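Local coordinates for protein transcriptional regulator, TetR family (Legionella pneumophila subsp. pneumophila str. Philadelphia 1, PDB 3ON4) that probably binds DNA through a predicted helix-turn-helix motif and so regulates transcription, as other TetR-family proteins do, at residues K157-I160 with S161-G165. Numbering follows the deposited sequence.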
ATOM      1  N   LYS A 157      -9.919  10.610   5.500  1.00 16.92           N
ATOM      2  CA  LYS A 157      -9.002  10.171   4.440  1.00 16.78           C
ATOM      3  C   LYS A 157      -7.533  10.158   4.869  1.00 16.40           C
ATOM      4  O   LYS A 157      -6.796   9.281   4.444  1.00 16.56           O
ATOM      5  CB  LYS A 157      -9.217  10.989   3.165  1.00 18.29           C
ATOM      6  CG  LYS A 157     -10.609  10.692   2.545  1.00 19.50           C
ATOM      7  CD  LYS A 157     -10.916  11.493   1.330  1.00 21.56           C
ATOM      8  CE  LYS A 157     -12.283  11.080   0.773  1.00 26.15           C
ATOM      9  NZ  LYS A 157     -12.845  12.019  -0.225  1.00 28.00           N
ATOM     10  N   GLN A 158      -7.115  11.088   5.731  1.00 16.80           N
ATOM     11  CA  GLN A 158      -5.751  11.058   6.256  1.00 17.40           C
ATOM     12  C   GLN A 158      -5.540   9.830   7.128  1.00 16.94           C
ATOM     13  O   GLN A 158      -4.498   9.144   7.068  1.00 15.42           O
ATOM     14  CB  GLN A 158      -5.442  12.321   7.071  1.00 18.64           C
ATOM     15  CG  GLN A 158      -5.149  13.558   6.259  1.00 20.85           C
ATOM     16  CD  GLN A 158      -4.920  14.750   7.176  1.00 22.95           C
ATOM     17  OE1 GLN A 158      -5.687  14.950   8.113  1.00 25.21           O
ATOM     18  NE2 GLN A 158      -3.865  15.519   6.931  1.00 25.82           N
ATOM     19  N   ILE A 159      -6.548   9.538   7.948  1.00 17.12           N
ATOM     20  CA  ILE A 159      -6.439   8.449   8.870  1.00 17.49           C
ATOM     21  C   ILE A 159      -6.298   7.134   8.112  1.00 16.04           C
ATOM     22  O   ILE A 159      -5.406   6.352   8.424  1.00 15.26           O
ATOM     23  CB  ILE A 159      -7.639   8.356   9.831  1.00 18.64           C
ATOM     24  CG1 ILE A 159      -7.600   9.490  10.854  1.00 19.66           C
ATOM     25  CG2 ILE A 159      -7.625   7.007  10.589  1.00 18.69           C
ATOM     26  CD1 ILE A 159      -8.931   9.635  11.603  1.00 18.49           C
ATOM     27  N   ILE A 160      -7.161   6.880   7.126  1.00 16.58           N
ATOM     28  CA  ILE A 160      -7.095   5.588   6.421  1.00 15.54           C
ATOM     29  C   ILE A 160      -5.826   5.509   5.576  1.00 15.10           C
ATOM     30  O   ILE A 160      -5.257   4.431   5.440  1.00 13.93           O
ATOM     31  CB  ILE A 160      -8.403   5.235   5.611  1.00 16.42           C
ATOM     32  CG1 ILE A 160      -8.390   3.763   5.107  1.00 17.44           C
ATOM     33  CG2 ILE A 160      -8.625   6.176   4.472  1.00 15.16           C
ATOM     34  CD1 ILE A 160      -8.001   2.674   6.149  1.00 18.31           C
ATOM     35  N   SER A 161      -5.379   6.634   5.021  1.00 15.65           N
ATOM     36  CA  SER A 161      -4.109   6.657   4.288  1.00 15.82           C
ATOM     37  C   SER A 161      -2.958   6.270   5.215  1.00 15.71           C
ATOM     38  O   SER A 161      -2.091   5.456   4.854  1.00 15.08           O
ATOM     39  CB  SER A 161      -3.849   8.036   3.684  1.00 17.33           C
ATOM     40  OG  SER A 161      -4.899   8.389   2.796  1.00 18.04           O
ATOM     41  N   LEU A 162      -2.960   6.829   6.424  1.00 15.34           N
ATOM     42  CA  LEU A 162      -1.882   6.584   7.356  1.00 16.97           C
ATOM     43  C   LEU A 162      -1.917   5.137   7.838  1.00 15.28           C
ATOM     44  O   LEU A 162      -0.876   4.516   7.969  1.00 15.23           O
ATOM     45  CB  LEU A 162      -1.962   7.541   8.534  1.00 18.58           C
ATOM     46  CG  LEU A 162      -0.801   7.654   9.502  1.00 23.06           C
ATOM     47  CD1 LEU A 162       0.574   7.779   8.792  1.00 25.86           C
ATOM     48  CD2 LEU A 162      -1.052   8.870  10.386  1.00 28.90           C
ATOM     49  N   VAL A 163      -3.109   4.620   8.090  1.00 15.69           N
ATOM     50  CA  VAL A 163      -3.273   3.232   8.505  1.00 15.84           C
ATOM     51  C   VAL A 163      -2.704   2.307   7.427  1.00 15.69           C
ATOM     52  O   VAL A 163      -1.914   1.403   7.732  1.00 16.39           O
ATOM     53  CB  VAL A 163      -4.751   2.887   8.782  1.00 16.52           C
ATOM     54  CG1 VAL A 163      -4.976   1.346   8.812  1.00 17.33           C
ATOM     55  CG2 VAL A 163      -5.233   3.564  10.068  1.00 17.79           C
ATOM     56  N   GLU A 164      -3.087   2.530   6.170  1.00 15.70           N
ATOM     57  CA  GLU A 164      -2.642   1.668   5.073  1.00 15.36           C
ATOM     58  C   GLU A 164      -1.118   1.742   4.896  1.00 16.15           C
ATOM     59  O   GLU A 164      -0.422   0.717   4.839  1.00 17.47           O
ATOM     60  CB  GLU A 164      -3.376   1.985   3.773  1.00 16.32           C
ATOM     61  CG  GLU A 164      -4.886   1.687   3.813  1.00 16.22           C
ATOM     62  CD  GLU A 164      -5.223   0.229   3.997  1.00 17.68           C
ATOM     63  OE1 GLU A 164      -4.415  -0.631   3.610  1.00 17.90           O
ATOM     64  OE2 GLU A 164      -6.331  -0.081   4.495  1.00 20.49           O
ATOM     65  N   GLY A 165      -0.586   2.950   4.830  1.00 15.85           N
ATOM     66  CA  GLY A 165       0.849   3.128   4.634  1.00 15.91           C
ATOM     67  C   GLY A 165       1.666   2.635   5.822  1.00 16.08           C
ATOM     68  O   GLY A 165       2.745   2.053   5.645  1.00 16.97           O
TER
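Ser161 bonds twice to Lys157, one turn back in helix 149-173. Its backbone N donates to Lys157 O at 3.1 Å, and its hydroxyl OG donates to the same oxygen at 2.7 Å, the two donors approaching from opposite faces of the carbonyl plane. With chi1 at -59°, OG is anti to the carbonyl carbon and swings back along the helix to that oxygen. Regular i to i+4 bonds continue the spiral, among them Glu164 N to Ile160 O at 3.0 Å.

Apolar contact joins Ile159 CG2 to Val163 CG2 at 4.2 Å, and Ile160 CD1 to Val163 CB at 4.2 Å. These beta-branched, apolar residues suit a face buried against helices 84-98 and 121-144. Ile160 and Glu164 run side by side, and the methyl CD1 lies 3.6 Å from Glu164 OE2, to which it offers no hydrogen bond.

Lys157 and Gln158 have chains long enough to reach the second subunit, where NZ forms a salt bridge with Asp175 and NE2 a hydrogen bond with Gly181 O. Small Ser161 suits close packing on Gly166 of that subunit. The serine thus satisfies its buried hydroxyl within its own helix, whereas Glu164 OE2, buried without a modelled partner, may have a raised pKa.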